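Local coordinates for phytase (Citrobacter braakii, PDB 3ZHC), which belongs to branch 2 of the histidine phosphatase superfamily and has a mixed beta sheet flanked by helices, with several disulfide bridges, at residues 78-83 and 385-390; 244-249 and 380-385; 28-33 and 86-91. The protein carries 2 engineered substitutions. All coordinates share one frame; numbering follows the deposited sequence. Where two conformers were deposited one is given.

Contact 1 (78-83 and 385-390)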
ATOM      1  N   SER B  78     -26.408  -3.103  11.817  1.00 16.55           N
ATOM      2  CA  SER B  78     -26.963  -2.879  13.175  0.50 16.60           C
ATOM      3  C   SER B  78     -25.846  -2.924  14.223  1.00 16.58           C
ATOM      4  O   SER B  78     -25.904  -2.213  15.204  1.00 16.53           O
ATOM      5  CB  SER B  78     -28.084  -3.883  13.511  0.50 16.62           C
ATOM      6  OG  SER B  78     -27.591  -5.209  13.621  0.50 16.75           O
ATOM      7  N   GLU B  79     -24.826  -3.773  13.994  1.00 16.65           N
ATOM      8  CA  GLU B  79     -23.644  -3.814  14.875  1.00 16.82           C
ATOM      9  C   GLU B  79     -22.892  -2.479  14.866  1.00 16.94           C
ATOM     10  O   GLU B  79     -22.423  -2.038  15.910  1.00 16.83           O
ATOM     11  CB  GLU B  79     -22.673  -4.953  14.495  1.00 16.85           C
ATOM     12  CG  GLU B  79     -23.164  -6.351  14.864  1.00 17.28           C
ATOM     13  CD  GLU B  79     -23.339  -6.549  16.363  1.00 17.68           C
ATOM     14  OE1 GLU B  79     -22.700  -5.827  17.165  1.00 18.20           O
ATOM     15  OE2 GLU B  79     -24.121  -7.427  16.737  1.00 18.60           O
ATOM     16  N   LEU B  80     -22.775  -1.849  13.686  1.00 17.11           N
ATOM     17  CA  LEU B  80     -22.185  -0.504  13.590  1.00 17.43           C
ATOM     18  C   LEU B  80     -23.097   0.519  14.282  1.00 17.86           C
ATOM     19  O   LEU B  80     -22.612   1.372  14.998  1.00 17.80           O
ATOM     20  CB  LEU B  80     -21.902  -0.092  12.133  1.00 17.19           C
ATOM     21  CG  LEU B  80     -20.785  -0.865  11.427  1.00 17.03           C
ATOM     22  CD1 LEU B  80     -20.699  -0.449   9.996  1.00 16.23           C
ATOM     23  CD2 LEU B  80     -19.413  -0.675  12.142  1.00 16.08           C
ATOM     24  N   GLY B  81     -24.411   0.409  14.057  1.00 18.59           N
ATOM     25  CA  GLY B  81     -25.411   1.284  14.720  1.00 19.29           C
ATOM     26  C   GLY B  81     -25.305   1.203  16.235  1.00 19.87           C
ATOM     27  O   GLY B  81     -25.353   2.224  16.923  1.00 19.99           O
ATOM     28  N   GLN B  82     -25.150  -0.027  16.729  1.00 20.62           N
ATOM     29  CA  GLN B  82     -24.980  -0.334  18.156  1.00 21.21           C
ATOM     30  C   GLN B  82     -23.687   0.274  18.683  1.00 21.51           C
ATOM     31  O   GLN B  82     -23.705   0.952  19.711  1.00 21.51           O
ATOM     32  CB  GLN B  82     -25.039  -1.876  18.364  1.00 21.40           C
ATOM     33  CG  GLN B  82     -24.562  -2.430  19.702  1.00 22.31           C
ATOM     34  CD  GLN B  82     -24.801  -3.946  19.787  1.00 23.73           C
ATOM     35  OE1 GLN B  82     -25.961  -4.397  19.861  1.00 24.66           O
ATOM     36  NE2 GLN B  82     -23.694  -4.748  19.776  1.00 23.98           N
ATOM     37  N   TYR B  83     -22.570   0.035  17.978  1.00 21.91           N
ATOM     38  CA  TYR B  83     -21.260   0.639  18.354  1.00 22.24           C
ATOM     39  C   TYR B  83     -21.347   2.167  18.367  1.00 22.49           C
ATOM     40  O   TYR B  83     -20.874   2.802  19.314  1.00 22.33           O
ATOM     41  CB  TYR B  83     -20.123   0.173  17.424  1.00 22.25           C
ATOM     42  CG  TYR B  83     -18.839   0.999  17.517  1.00 22.48           C
ATOM     43  CD1 TYR B  83     -17.914   0.784  18.542  1.00 22.85           C
ATOM     44  CD2 TYR B  83     -18.550   2.004  16.566  1.00 22.88           C
ATOM     45  CE1 TYR B  83     -16.721   1.551  18.632  1.00 22.84           C
ATOM     46  CE2 TYR B  83     -17.364   2.771  16.651  1.00 23.08           C
ATOM     47  CZ  TYR B  83     -16.459   2.531  17.695  1.00 23.13           C
ATOM     48  OH  TYR B  83     -15.300   3.271  17.785  1.00 23.66           O
ATOM     49  N   GLN B 385     -19.019 -10.318  14.450  1.00 24.46           N
ATOM     50  CA  GLN B 385     -18.438  -9.957  15.717  1.00 24.75           C
ATOM     51  C   GLN B 385     -19.311  -8.910  16.420  1.00 24.96           C
ATOM     52  O   GLN B 385     -19.554  -7.847  15.843  1.00 24.87           O
ATOM     53  CB  GLN B 385     -17.002  -9.417  15.508  1.00 24.79           C
ATOM     54  CG  GLN B 385     -16.300  -8.831  16.771  1.00 25.24           C
ATOM     55  CD  GLN B 385     -16.178  -9.823  17.893  1.00 25.79           C
ATOM     56  OE1 GLN B 385     -15.706 -10.945  17.696  1.00 26.74           O
ATOM     57  NE2 GLN B 385     -16.598  -9.420  19.090  1.00 26.09           N
ATOM     58  N   PRO B 386     -19.801  -9.213  17.670  1.00 25.28           N
ATOM     59  CA  PRO B 386     -20.567  -8.177  18.394  1.00 25.50           C
ATOM     60  C   PRO B 386     -19.681  -6.958  18.699  1.00 25.74           C
ATOM     61  O   PRO B 386     -18.592  -7.124  19.246  1.00 25.72           O
ATOM     62  CB  PRO B 386     -21.016  -8.886  19.685  1.00 25.50           C
ATOM     63  CG  PRO B 386     -20.126 -10.093  19.814  1.00 25.43           C
ATOM     64  CD  PRO B 386     -19.739 -10.485  18.429  1.00 25.31           C
ATOM     65  N   LEU B 387     -20.149  -5.759  18.330  1.00 26.07           N
ATOM     66  CA  LEU B 387     -19.363  -4.518  18.517  1.00 26.37           C
ATOM     67  C   LEU B 387     -19.798  -3.737  19.763  1.00 26.71           C
ATOM     68  O   LEU B 387     -20.985  -3.665  20.080  1.00 26.76           O
ATOM     69  CB  LEU B 387     -19.454  -3.618  17.275  1.00 26.34           C
ATOM     70  CG  LEU B 387     -18.942  -4.186  15.942  1.00 26.14           C
ATOM     71  CD1 LEU B 387     -19.177  -3.175  14.811  1.00 25.74           C
ATOM     72  CD2 LEU B 387     -17.482  -4.561  16.029  1.00 25.93           C
ATOM     73  N   SER B 388     -18.810  -3.161  20.451  1.00 27.17           N
ATOM     74  CA  SER B 388     -19.018  -2.368  21.676  1.00 27.56           C
ATOM     75  C   SER B 388     -17.813  -1.464  21.905  1.00 27.91           C
ATOM     76  O   SER B 388     -16.917  -1.431  21.091  1.00 27.99           O
ATOM     77  CB  SER B 388     -19.197  -3.294  22.875  1.00 27.57           C
ATOM     78  OG  SER B 388     -17.973  -3.935  23.209  1.00 27.62           O
ATOM     79  N   LEU B 389     -17.790  -0.735  23.016  1.00 28.40           N
ATOM     80  CA  LEU B 389     -16.611   0.104  23.359  1.00 28.74           C
ATOM     81  C   LEU B 389     -15.363  -0.754  23.702  1.00 29.00           C
ATOM     82  O   LEU B 389     -14.227  -0.297  23.532  1.00 29.13           O
ATOM     83  CB  LEU B 389     -16.946   1.064  24.492  1.00 28.78           C
ATOM     84  CG  LEU B 389     -18.055   2.081  24.168  1.00 28.90           C
ATOM     85  CD1 LEU B 389     -18.452   2.863  25.415  1.00 28.93           C
ATOM     86  CD2 LEU B 389     -17.629   3.029  23.041  1.00 28.79           C
ATOM     87  N   GLU B 390     -15.589  -1.987  24.174  1.00 29.29           N
ATOM     88  CA  GLU B 390     -14.494  -2.944  24.479  1.00 29.52           C
ATOM     89  C   GLU B 390     -13.984  -3.660  23.224  1.00 29.25           C
ATOM     90  O   GLU B 390     -12.778  -3.849  23.064  1.00 29.24           O
ATOM     91  CB  GLU B 390     -14.948  -3.978  25.525  1.00 29.77           C
ATOM     92  CG  GLU B 390     -15.142  -3.405  26.952  1.00 30.86           C
ATOM     93  CD  GLU B 390     -13.796  -3.180  27.723  1.00 32.41           C
ATOM     94  OE1 GLU B 390     -12.704  -3.142  27.069  1.00 33.41           O
ATOM     95  OE2 GLU B 390     -13.843  -3.041  28.989  1.00 33.23           O
TER

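Contact 2 (244-249 and 380-385)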
ATOM      1  N   LEU B 244     -17.893 -10.114  -0.975  1.00 10.20           N
ATOM      2  CA  LEU B 244     -19.308 -10.247  -0.534  1.00 10.41           C
ATOM      3  C   LEU B 244     -19.627 -11.669  -0.033  1.00 10.89           C
ATOM      4  O   LEU B 244     -20.273 -11.828   1.012  1.00 10.50           O
ATOM      5  CB  LEU B 244     -20.262  -9.830  -1.643  1.00 10.32           C
ATOM      6  CG  LEU B 244     -20.247  -8.307  -1.949  1.00 10.07           C
ATOM      7  CD1 LEU B 244     -20.893  -8.003  -3.327  1.00 10.01           C
ATOM      8  CD2 LEU B 244     -20.906  -7.493  -0.839  1.00  8.87           C
ATOM      9  N   GLN B 245     -19.164 -12.693  -0.771  1.00 11.52           N
ATOM     10  CA  GLN B 245     -19.344 -14.105  -0.344  1.00 12.11           C
ATOM     11  C   GLN B 245     -18.796 -14.332   1.082  1.00 12.62           C
ATOM     12  O   GLN B 245     -19.489 -14.913   1.951  1.00 12.73           O
ATOM     13  CB  GLN B 245     -18.652 -15.069  -1.303  1.00 12.13           C
ATOM     14  CG  GLN B 245     -19.295 -15.219  -2.623  1.00 12.04           C
ATOM     15  CD  GLN B 245     -18.464 -16.055  -3.592  1.00 12.34           C
ATOM     16  OE1 GLN B 245     -17.357 -16.517  -3.259  1.00 12.54           O
ATOM     17  NE2 GLN B 245     -18.990 -16.257  -4.795  1.00 11.60           N
ATOM     18  N   GLU B 246     -17.559 -13.862   1.299  1.00 13.06           N
ATOM     19  CA  GLU B 246     -16.882 -13.943   2.597  1.00 13.43           C
ATOM     20  C   GLU B 246     -17.662 -13.183   3.689  1.00 13.59           C
ATOM     21  O   GLU B 246     -18.014 -13.763   4.722  1.00 13.69           O
ATOM     22  CB  GLU B 246     -15.458 -13.393   2.477  1.00 13.55           C
ATOM     23  CG  GLU B 246     -14.557 -13.533   3.732  1.00 13.93           C
ATOM     24  CD  GLU B 246     -14.139 -14.966   4.050  1.00 14.31           C
ATOM     25  OE1 GLU B 246     -13.986 -15.795   3.144  1.00 14.07           O
ATOM     26  OE2 GLU B 246     -13.955 -15.250   5.236  1.00 16.48           O
ATOM     27  N   ALA B 247     -17.932 -11.904   3.453  1.00 13.79           N
ATOM     28  CA  ALA B 247     -18.690 -11.054   4.427  1.00 14.05           C
ATOM     29  C   ALA B 247     -20.099 -11.604   4.751  1.00 14.34           C
ATOM     30  O   ALA B 247     -20.597 -11.423   5.862  1.00 14.20           O
ATOM     31  CB  ALA B 247     -18.781  -9.615   3.928  1.00 13.96           C
ATOM     32  N   GLN B 248     -20.713 -12.269   3.762  1.00 14.73           N
ATOM     33  CA  GLN B 248     -22.016 -12.940   3.909  1.00 15.21           C
ATOM     34  C   GLN B 248     -21.960 -14.234   4.750  1.00 15.79           C
ATOM     35  O   GLN B 248     -22.993 -14.729   5.173  1.00 15.80           O
ATOM     36  CB  GLN B 248     -22.615 -13.250   2.502  1.00 15.17           C
ATOM     37  CG  GLN B 248     -24.017 -13.977   2.445  1.00 14.94           C
ATOM     38  CD  GLN B 248     -25.131 -13.213   3.162  1.00 15.12           C
ATOM     39  OE1 GLN B 248     -25.008 -12.012   3.455  1.00 14.64           O
ATOM     40  NE2 GLN B 248     -26.229 -13.907   3.440  1.00 15.01           N
ATOM     41  N   GLY B 249     -20.759 -14.770   4.982  1.00 16.51           N
ATOM     42  CA  GLY B 249     -20.588 -15.994   5.729  1.00 17.14           C
ATOM     43  C   GLY B 249     -20.836 -17.228   4.901  1.00 17.71           C
ATOM     44  O   GLY B 249     -21.199 -18.284   5.456  1.00 17.90           O
ATOM     45  N   ASP B 380     -14.451  -9.725  11.049  1.00 19.72           N
ATOM     46  CA  ASP B 380     -15.607  -9.290  11.882  1.00 19.88           C
ATOM     47  C   ASP B 380     -16.958  -9.370  11.134  1.00 19.85           C
ATOM     48  O   ASP B 380     -18.001  -9.458  11.772  1.00 19.73           O
ATOM     49  CB  ASP B 380     -15.389  -7.867  12.469  1.00 20.02           C
ATOM     50  CG  ASP B 380     -14.362  -7.836  13.654  1.00 20.58           C
ATOM     51  OD1 ASP B 380     -13.716  -8.874  13.975  1.00 21.41           O
ATOM     52  OD2 ASP B 380     -14.210  -6.752  14.267  1.00 21.45           O
ATOM     53  N   MET B 381     -16.928  -9.330   9.795  1.00 19.92           N
ATOM     54  CA  MET B 381     -18.128  -9.548   8.983  1.00 20.11           C
ATOM     55  C   MET B 381     -18.423 -11.031   8.987  1.00 20.57           C
ATOM     56  O   MET B 381     -19.524 -11.443   9.331  1.00 20.48           O
ATOM     57  CB  MET B 381     -17.938  -9.052   7.559  1.00 19.87           C
ATOM     58  CG  MET B 381     -17.817  -7.537   7.466  1.00 19.78           C
ATOM     59  SD  MET B 381     -17.427  -6.951   5.836  1.00 18.21           S
ATOM     60  CE  MET B 381     -17.460  -5.164   6.104  1.00 18.86           C
ATOM     61  N   ARG B 382     -17.410 -11.815   8.603  1.00 21.16           N
ATOM     62  CA  ARG B 382     -17.461 -13.286   8.563  1.00 21.82           C
ATOM     63  C   ARG B 382     -18.007 -13.897   9.846  1.00 22.09           C
ATOM     64  O   ARG B 382     -18.871 -14.754   9.787  1.00 22.15           O
ATOM     65  CB  ARG B 382     -16.043 -13.848   8.297  1.00 21.98           C
ATOM     66  CG  ARG B 382     -15.920 -15.379   8.086  1.00 22.80           C
ATOM     67  CD  ARG B 382     -16.660 -15.804   6.887  1.00 24.01           C
ATOM     68  NE  ARG B 382     -16.370 -17.183   6.455  1.00 24.54           N
ATOM     69  CZ  ARG B 382     -16.821 -17.724   5.314  1.00 24.71           C
ATOM     70  NH1 ARG B 382     -17.589 -17.011   4.469  1.00 25.04           N
ATOM     71  NH2 ARG B 382     -16.511 -18.984   5.004  1.00 24.84           N
ATOM     72  N   ASP B 383     -17.503 -13.437  10.988  1.00 22.54           N
ATOM     73  CA  ASP B 383     -17.920 -13.933  12.313  1.00 22.86           C
ATOM     74  C   ASP B 383     -19.141 -13.222  12.915  1.00 23.15           C
ATOM     75  O   ASP B 383     -19.687 -13.696  13.908  1.00 23.04           O
ATOM     76  CB  ASP B 383     -16.766 -13.777  13.318  1.00 22.95           C
ATOM     77  CG  ASP B 383     -15.512 -14.523  12.916  1.00 23.03           C
ATOM     78  OD1 ASP B 383     -15.587 -15.553  12.232  1.00 23.28           O
ATOM     79  OD2 ASP B 383     -14.430 -14.061  13.303  1.00 24.32           O
ATOM     80  N   ILE B 384     -19.561 -12.090  12.306  1.00 23.54           N
ATOM     81  CA  ILE B 384     -20.616 -11.191  12.862  1.00 23.87           C
ATOM     82  C   ILE B 384     -20.229 -10.864  14.316  1.00 24.16           C
ATOM     83  O   ILE B 384     -20.989 -11.116  15.269  1.00 24.28           O
ATOM     84  CB  ILE B 384     -22.065 -11.752  12.745  1.00 23.93           C
ATOM     85  CG1 ILE B 384     -22.357 -12.229  11.331  1.00 23.96           C
ATOM     86  CG2 ILE B 384     -23.092 -10.677  13.162  1.00 23.78           C
ATOM     87  CD1 ILE B 384     -23.758 -12.812  11.162  1.00 24.53           C
ATOM     88  N   GLN B 385     -19.019 -10.318  14.450  1.00 24.46           N
ATOM     89  CA  GLN B 385     -18.438  -9.957  15.717  1.00 24.75           C
ATOM     90  C   GLN B 385     -19.311  -8.910  16.420  1.00 24.96           C
ATOM     91  O   GLN B 385     -19.554  -7.847  15.843  1.00 24.87           O
ATOM     92  CB  GLN B 385     -17.002  -9.417  15.508  1.00 24.79           C
ATOM     93  CG  GLN B 385     -16.300  -8.831  16.771  1.00 25.24           C
ATOM     94  CD  GLN B 385     -16.178  -9.823  17.893  1.00 25.79           C
ATOM     95  OE1 GLN B 385     -15.706 -10.945  17.696  1.00 26.74           O
ATOM     96  NE2 GLN B 385     -16.598  -9.420  19.090  1.00 26.09           N
TER

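Contact 3 (28-33 and 86-91)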
ATOM      1  N   MET B  28     -12.740  19.195  24.629  1.00 30.70           N
ATOM      2  CA  MET B  28     -13.378  19.088  23.294  1.00 30.52           C
ATOM      3  C   MET B  28     -14.706  18.381  23.422  1.00 29.96           C
ATOM      4  O   MET B  28     -14.749  17.264  23.912  1.00 30.10           O
ATOM      5  CB  MET B  28     -12.470  18.317  22.329  1.00 30.76           C
ATOM      6  CG  MET B  28     -11.188  19.058  21.947  1.00 31.49           C
ATOM      7  SD  MET B  28     -11.447  20.398  20.753  1.00 33.48           S
ATOM      8  CE  MET B  28     -11.679  19.489  19.266  1.00 32.72           C
ATOM      9  N   LYS B  29     -15.788  19.040  22.973  1.00 29.29           N
ATOM     10  CA  LYS B  29     -17.143  18.508  23.034  1.00 28.76           C
ATOM     11  C   LYS B  29     -17.689  18.219  21.620  1.00 28.09           C
ATOM     12  O   LYS B  29     -17.640  19.090  20.740  1.00 28.11           O
ATOM     13  CB  LYS B  29     -18.069  19.511  23.732  1.00 28.80           C
ATOM     14  CG  LYS B  29     -19.499  18.975  24.006  1.00 29.32           C
ATOM     15  CD  LYS B  29     -20.523  20.093  24.200  1.00 29.96           C
ATOM     16  CE  LYS B  29     -21.952  19.522  24.221  1.00 30.35           C
ATOM     17  NZ  LYS B  29     -23.000  20.583  24.167  1.00 30.92           N
ATOM     18  N   LEU B  30     -18.215  17.001  21.424  1.00 27.21           N
ATOM     19  CA  LEU B  30     -18.827  16.583  20.153  1.00 26.50           C
ATOM     20  C   LEU B  30     -20.226  17.152  20.067  1.00 25.88           C
ATOM     21  O   LEU B  30     -21.061  16.855  20.918  1.00 25.73           O
ATOM     22  CB  LEU B  30     -18.880  15.050  20.049  1.00 26.48           C
ATOM     23  CG  LEU B  30     -19.306  14.416  18.718  1.00 26.18           C
ATOM     24  CD1 LEU B  30     -18.332  14.769  17.624  1.00 25.96           C
ATOM     25  CD2 LEU B  30     -19.396  12.914  18.864  1.00 26.04           C
ATOM     26  N   GLU B  31     -20.487  17.968  19.037  1.00 25.16           N
ATOM     27  CA  GLU B  31     -21.800  18.637  18.869  1.00 24.66           C
ATOM     28  C   GLU B  31     -22.665  18.094  17.728  1.00 23.84           C
ATOM     29  O   GLU B  31     -23.883  18.072  17.859  1.00 23.67           O
ATOM     30  CB  GLU B  31     -21.603  20.160  18.716  1.00 24.82           C
ATOM     31  CG  GLU B  31     -21.337  20.882  20.072  1.00 25.68           C
ATOM     32  CD  GLU B  31     -21.429  22.411  19.976  1.00 26.91           C
ATOM     33  OE1 GLU B  31     -21.063  22.994  18.911  1.00 27.18           O
ATOM     34  OE2 GLU B  31     -21.866  23.035  20.982  1.00 28.00           O
ATOM     35  N   ARG B  32     -22.034  17.674  16.618  1.00 22.86           N
ATOM     36  CA  ARG B  32     -22.749  17.156  15.430  1.00 22.16           C
ATOM     37  C   ARG B  32     -21.940  16.116  14.666  1.00 21.28           C
ATOM     38  O   ARG B  32     -20.714  16.178  14.647  1.00 21.18           O
ATOM     39  CB  ARG B  32     -23.078  18.281  14.447  1.00 22.20           C
ATOM     40  CG  ARG B  32     -23.821  19.440  15.007  1.00 22.64           C
ATOM     41  CD  ARG B  32     -24.140  20.420  13.952  1.00 23.24           C
ATOM     42  NE  ARG B  32     -24.770  21.626  14.489  1.00 23.88           N
ATOM     43  CZ  ARG B  32     -25.158  22.674  13.751  1.00 24.60           C
ATOM     44  NH1 ARG B  32     -24.989  22.685  12.417  1.00 24.57           N
ATOM     45  NH2 ARG B  32     -25.724  23.730  14.348  1.00 25.30           N
ATOM     46  N   VAL B  33     -22.640  15.165  14.038  1.00 20.29           N
ATOM     47  CA  VAL B  33     -22.013  14.147  13.188  1.00 19.59           C
ATOM     48  C   VAL B  33     -22.816  13.937  11.900  1.00 18.74           C
ATOM     49  O   VAL B  33     -24.036  13.941  11.909  1.00 18.54           O
ATOM     50  CB  VAL B  33     -21.816  12.769  13.929  1.00 19.68           C
ATOM     51  CG1 VAL B  33     -21.219  11.684  12.983  1.00 19.43           C
ATOM     52  CG2 VAL B  33     -20.927  12.929  15.155  1.00 19.77           C
ATOM     53  N   LEU B  86     -23.293   3.580  21.427  1.00 25.07           N
ATOM     54  CA  LEU B  86     -22.411   3.559  22.618  1.00 25.31           C
ATOM     55  C   LEU B  86     -21.338   4.638  22.557  1.00 25.72           C
ATOM     56  O   LEU B  86     -21.075   5.312  23.557  1.00 25.64           O
ATOM     57  CB  LEU B  86     -21.752   2.178  22.789  1.00 25.19           C
ATOM     58  CG  LEU B  86     -22.706   1.003  23.087  1.00 25.05           C
ATOM     59  CD1 LEU B  86     -22.056  -0.332  22.809  1.00 24.42           C
ATOM     60  CD2 LEU B  86     -23.243   1.080  24.551  1.00 24.63           C
ATOM     61  N   TRP B  87     -20.725   4.805  21.381  1.00 26.33           N
ATOM     62  CA  TRP B  87     -19.657   5.794  21.207  1.00 26.80           C
ATOM     63  C   TRP B  87     -20.204   7.233  21.272  1.00 27.05           C
ATOM     64  O   TRP B  87     -19.645   8.061  21.984  1.00 26.97           O
ATOM     65  CB  TRP B  87     -18.875   5.562  19.905  1.00 26.88           C
ATOM     66  CG  TRP B  87     -17.624   6.335  19.882  1.00 27.50           C
ATOM     67  CD1 TRP B  87     -16.459   6.041  20.559  1.00 28.12           C
ATOM     68  CD2 TRP B  87     -17.383   7.537  19.173  1.00 27.85           C
ATOM     69  NE1 TRP B  87     -15.514   6.993  20.302  1.00 28.39           N
ATOM     70  CE2 TRP B  87     -16.050   7.928  19.453  1.00 28.22           C
ATOM     71  CE3 TRP B  87     -18.157   8.330  18.321  1.00 28.31           C
ATOM     72  CZ2 TRP B  87     -15.477   9.078  18.908  1.00 28.55           C
ATOM     73  CZ3 TRP B  87     -17.589   9.481  17.774  1.00 28.53           C
ATOM     74  CH2 TRP B  87     -16.261   9.844  18.071  1.00 28.82           C
ATOM     75  N   PHE B  88     -21.286   7.515  20.537  1.00 27.45           N
ATOM     76  CA  PHE B  88     -21.917   8.866  20.570  1.00 27.87           C
ATOM     77  C   PHE B  88     -22.486   9.237  21.962  1.00 28.14           C
ATOM     78  O   PHE B  88     -22.484  10.418  22.344  1.00 28.02           O
ATOM     79  CB  PHE B  88     -23.026   9.024  19.504  1.00 27.85           C
ATOM     80  CG  PHE B  88     -22.530   9.009  18.052  1.00 28.30           C
ATOM     81  CD1 PHE B  88     -21.325   9.646  17.664  1.00 28.72           C
ATOM     82  CD2 PHE B  88     -23.292   8.378  17.061  1.00 28.78           C
ATOM     83  CE1 PHE B  88     -20.894   9.625  16.320  1.00 29.05           C
ATOM     84  CE2 PHE B  88     -22.866   8.357  15.717  1.00 29.13           C
ATOM     85  CZ  PHE B  88     -21.665   8.980  15.348  1.00 29.13           C
ATOM     86  N   THR B  89     -22.965   8.228  22.697  1.00 28.55           N
ATOM     87  CA  THR B  89     -23.491   8.420  24.058  1.00 28.87           C
ATOM     88  C   THR B  89     -22.356   8.716  25.054  1.00 29.22           C
ATOM     89  O   THR B  89     -22.514   9.577  25.919  1.00 29.31           O
ATOM     90  CB  THR B  89     -24.368   7.197  24.521  1.00 28.90           C
ATOM     91  OG1 THR B  89     -25.510   7.075  23.661  1.00 28.57           O
ATOM     92  CG2 THR B  89     -24.844   7.360  25.968  1.00 28.97           C
ATOM     93  N   SER B  90     -21.222   8.014  24.922  1.00 29.65           N
ATOM     94  CA  SER B  90     -20.058   8.233  25.805  1.00 30.07           C
ATOM     95  C   SER B  90     -19.430   9.633  25.643  1.00 30.46           C
ATOM     96  O   SER B  90     -18.829  10.145  26.583  1.00 30.42           O
ATOM     97  CB  SER B  90     -18.981   7.171  25.579  1.00 30.03           C
ATOM     98  OG  SER B  90     -18.333   7.360  24.338  1.00 30.31           O
ATOM     99  N   LYS B  91     -19.569  10.220  24.444  1.00 30.99           N
ATOM    100  CA  LYS B  91     -19.082  11.582  24.157  1.00 31.45           C
ATOM    101  C   LYS B  91     -20.151  12.660  24.407  1.00 31.79           C
ATOM    102  O   LYS B  91     -19.867  13.837  24.238  1.00 31.93           O
ATOM    103  CB  LYS B  91     -18.582  11.688  22.700  1.00 31.54           C
ATOM    104  CG  LYS B  91     -17.517  10.659  22.286  1.00 31.68           C
ATOM    105  CD  LYS B  91     -16.257  10.763  23.084  1.00 32.10           C
ATOM    106  CE  LYS B  91     -15.267   9.691  22.672  1.00 32.29           C
ATOM    107  NZ  LYS B  91     -14.137   9.620  23.619  1.00 32.65           N
TER
HETATM  108  O   HOH W   1     -21.246  16.068  23.510  1.00 24.85           O
HETATM  109  O   HOH W   2     -17.457  14.921  23.676  1.00 39.78           O

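Contact 1 (78-83 and 385-390)
Glu79 and Gln82 of helix 71-90 take hold of the backbone of Leu387, in the loop that leads from helix 378-382 to strand 394-398 of the main sheet in this alpha/beta phosphatase fold. Glu79 begins the contact with its aliphatic part: CB rests 3.9 Å from Leu387 CD1, and CG passes 4.0 Å from Gln385 O. The chain then bends at chi2 (-63°), which brings CD close to Pro386 CA. At the tip, Glu79 OE1 accepts the amide hydrogen of Leu387 N at 2.8 Å in a nearly straight bond (173°), although the donor stands above the carboxylate plane. Glu79 OE2 lies more loosely, 4.0 Å from Pro386 CA. Glutamate suits this place, its chain long enough to bring an acceptor from the helix to a loop N-H. One helical turn further on, the extended side chain of Gln82 donates NE2 to Leu387 O at 2.9 Å, in the plane of both groups, pairing both polar backbone atoms of the leucine. The leucine side chain points at the helix. Leu387 CD1 lies 3.7 Å from Leu80 CD2, the two side chains running side by side, and its CB meets Tyr83 CB. Gln376 and Ala393 touch Leu80, while Pro392 packs on Tyr83. Beyond the leucine, Ser388 O approaches the edge of the Tyr83 ring in its plane, 3.5 Å from CD1.

Contact 2 (244-249 and 380-385)
Arg382 reaches across from helix 378-382 to the carboxyl end of helix 231-247, where Glu246 receives it in two ways. The hydrogen bond runs from Arg382 NH1 to Glu246 O, 3.3 Å long and within the guanidinium plane; it arrives on a lone pair of the carbonyl. A second acceptor for NH1 is the backbone O of Met250. The electrostatic part is different in kind. Glu246 lays its carboxylate over one face of the guanidinium, the planes 24° apart, and Glu246 OE2 stands 3.3 Å from Arg382 NE; no N-H points at it, and this salt bridge rests on charge alone. The bend of the arginine chain at chi2 (63°) helps bring the group over this helix end, whose partial negative charge probably favours a cation. Over the opposite face lies Gly249 O.

Both helices finish in Schellman motifs, with Gly249 and Ile384 as the residues of positive phi. In the first, Glu246 O also accepts Gly249 N at 2.9 Å, and glycine suits the positive phi there. In the second, Ile384 N returns to Met381 O and Gln385 N to Asp380 O.

The apolar contact lies beside the polar one: Ala247 CB meets Met381 SD at 3.5 Å and Met381 CB at 3.8 Å. The small alanine allows the backbones to come close, and the long, flexible methionine runs on past it to touch Leu76 and Gln344.

Contact 3 (28-33 and 86-91)
Val33 and Leu30 of the first strand press against Phe88 near the end of helix 71-90. Both methyl groups of the valine meet the far end of the ring: Val33 CG2 lies 3.5 Å from Phe88 CE1 and CG1 3.6 Å from Phe88 CZ, the two side chains coming from opposite directions. With CG swung anti to the main-chain nitrogen (chi1 -172°), Leu30 extends toward the helix, and Leu30 CD2 sits 4.0 Å from Phe88 CD1, 4.0 Å from Trp87 CZ3 and 4.1 Å from Lys91 CB. Valine suits the place because both methyls meet one ring, leucine because its CD2 reaches between Trp87 and Phe88.

Two waters add a polar link, each donating to Lys91 O at 2.7 Å; one also donates to Leu30 O, and the other accepts from Leu30 N.

Further out, Lys91 lays its CG over the centre of the Trp87 ring, and Lys395 makes a cation-pi contact with the same indole. On the strand, Glu31 and Arg32 both face Lys358 in a classic beta bulge, which breaks the alternation and lets Leu30 and Val33, three residues apart, both point at the helix. Leu318 covers Val33 and Phe88 from the neighbouring strand. The axes of strand segment 28-33 and helix segment 86-90 come within 10.2 Å, their N-to-C directions 127° apart, part of a beta-alpha-beta crossover from strand 28-38 through helix 71-90 to strand 105-109, with strand 318-323 between.

From the N terminus, strand 28-38 opens contact 3, which closes the shortest of the three loops at residues 86-91, on helix 71-90. Before that closure the same helix has opened contact 1 at 78-83, so contacts 3 and 1 cross; Leu86 and Trp87 pack against Ser388 and Leu389, joining the two. Contact 2 opens at 244-249 and closes at 380-385, wholly within the span of contact 1, with Gln385 common to both, and contact 1 closes last, at 385-390. Contacts 3 and 2 follow in series, about 28 Å apart between centres. Together they connect the first strand, helix 71-90, the end of helix 231-247, helix 378-382 and the loop after it.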